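Local coordinates for uncharacterized ABC transporter solute-binding protein yclQ (Bacillus subtilis subsp. subtilis str. 168, PDB 3GFV) that binds petrobactin, iron-free or ferric, and its precursor 3,4-dihydroxybenzoic acid, serving the YclNOPQ ABC transporter in ferric-petrobactin uptake, at residues V123-A126 with K127-E130. Sequence-based numbering, arbitrary orientation.
Sequences VDTA and KYME
Val123 CG1 lies over one face of the Tyr128 ring, 4.0 Å from Tyr128 CZ and near the hydroxyl end, while CG2, also raised above the plane, meets the rim at Tyr128 CE1 (3.8 Å). The ring lies beneath the valine because Tyr128 CG is anti to the backbone N (chi1 -161°). CG2 of Thr125 approaches the same ring more loosely, and its OG1 is hydrogen-bonded to the carbonyl oxygen of Lys190.

Alongside this apolar pair, Asp124-Lys127 makes a type I beta turn: Lys127 N donates to Asp124 O at 2.8 Å with an N-H...O angle of 150°, and Thr125 and Ala126 both have right-handed helical backbone torsions. Asp124 OD1 accepts from Ala126 N at 2.9 Å, met from above the carboxylate plane, which defines an Asx turn and ties the carboxylate to the backbone two residues on. The other oxygen, Asp124 OD2, touches the lysine's aliphatic chain at CD (3.5 Å), but Lys127 NZ stays 5.2 Å from OD2. Tyr128 N instead donates to a water, 2.8 Å away, that also binds Thr125 O.

Ser131 OG, hydrogen-bonded to Asp124 N, links the loop to the first helical turn, and Met284 of helix 281-296 and Val199 pack on Tyr128. The Asx turn and beta turn lead, with Lys127 at the N-cap position, into helix 128-142, which follows edge strand 118-120 of the parallel sheet in this periplasmic binding protein fold.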
loop_
_atom_site.group_PDB
_atom_site.type_symbol
_atom_site.label_atom_id
_atom_site.label_comp_id
_atom_site.label_asym_id
_atom_site.label_seq_id
_atom_site.Cartn_x
_atom_site.Cartn_y
_atom_site.Cartn_z
ATOM N N VAL A 123 7.674 0.636 -0.573
ATOM C CA VAL A 123 7.713 1.901 -1.295
ATOM C C VAL A 123 8.302 3.000 -0.418
ATOM O O VAL A 123 8.121 3.011 0.809
ATOM C CB VAL A 123 6.323 2.332 -1.837
ATOM C CG1 VAL A 123 5.856 1.381 -2.953
ATOM C CG2 VAL A 123 5.294 2.421 -0.700
ATOM N N ASP A 124 9.018 3.919 -1.046
ATOM C CA ASP A 124 9.496 5.110 -0.352
ATOM C C ASP A 124 8.508 6.211 -0.726
ATOM O O ASP A 124 8.471 6.643 -1.881
ATOM C CB ASP A 124 10.926 5.438 -0.817
ATOM C CG ASP A 124 11.422 6.803 -0.330
ATOM O OD1 ASP A 124 10.660 7.553 0.335
ATOM O OD2 ASP A 124 12.595 7.121 -0.630
ATOM N N THR A 125 7.693 6.656 0.233
ATOM C CA THR A 125 6.611 7.579 -0.125
ATOM C C THR A 125 7.136 8.961 -0.492
ATOM O O THR A 125 6.394 9.804 -0.993
ATOM C CB THR A 125 5.531 7.666 0.968
ATOM O OG1 THR A 125 6.137 8.083 2.194
ATOM C CG2 THR A 125 4.860 6.306 1.160
ATOM N N ALA A 126 8.414 9.206 -0.258
ATOM C CA ALA A 126 8.999 10.460 -0.711
ATOM C C ALA A 126 9.381 10.360 -2.196
ATOM O O ALA A 126 9.629 11.370 -2.863
ATOM C CB ALA A 126 10.212 10.819 0.141
ATOM N N LYS A 127 9.430 9.130 -2.704
ATOM C CA LYS A 127 9.798 8.858 -4.091
ATOM C C LYS A 127 8.924 7.721 -4.573
ATOM O O LYS A 127 9.426 6.633 -4.872
ATOM C CB LYS A 127 11.241 8.345 -4.181
ATOM C CG LYS A 127 12.343 9.329 -3.895
ATOM C CD LYS A 127 13.646 8.556 -3.685
ATOM C CE LYS A 127 14.859 9.339 -4.151
ATOM N NZ LYS A 127 14.930 10.691 -3.524
ATOM N N TYR A 128 7.619 7.941 -4.625
ATOM C CA TYR A 128 6.702 6.814 -4.732
ATOM C C TYR A 128 6.938 5.973 -6.012
ATOM O O TYR A 128 7.227 4.780 -5.928
ATOM C CB TYR A 128 5.236 7.257 -4.615
ATOM C CG TYR A 128 4.355 6.102 -4.279
ATOM C CD1 TYR A 128 3.857 5.929 -2.991
ATOM C CD2 TYR A 128 4.067 5.131 -5.235
ATOM C CE1 TYR A 128 3.070 4.833 -2.674
ATOM C CE2 TYR A 128 3.291 4.043 -4.932
ATOM C CZ TYR A 128 2.792 3.896 -3.660
ATOM O OH TYR A 128 2.011 2.809 -3.361
HETATM N N MSE A 129 6.823 6.592 -7.180
HETATM C CA MSE A 129 6.848 5.823 -8.424
HETATM C C MSE A 129 8.223 5.226 -8.692
HETATM O O MSE A 129 8.340 4.110 -9.206
HETATM C CB MSE A 129 6.359 6.676 -9.600
HETATM C CG MSE A 129 4.842 6.885 -9.591
HETATM SE SE MSE A 129 3.849 5.223 -9.290
HETATM C CE MSE A 129 4.202 4.343 -11.030
ATOM N N GLU A 130 9.275 5.954 -8.335
ATOM C CA GLU A 130 10.627 5.424 -8.497
ATOM C C GLU A 130 10.766 4.103 -7.740
ATOM O O GLU A 130 11.199 3.100 -8.311
ATOM C CB GLU A 130 11.670 6.429 -8.007
ATOM C CG GLU A 130 13.105 5.913 -8.021
ATOM C CD GLU A 130 14.113 6.963 -7.563
ATOM O OE1 GLU A 130 14.828 6.713 -6.568
ATOM O OE2 GLU A 130 14.182 8.042 -8.189
HETATM O O HOH W 1 6.513 10.481 -4.015
#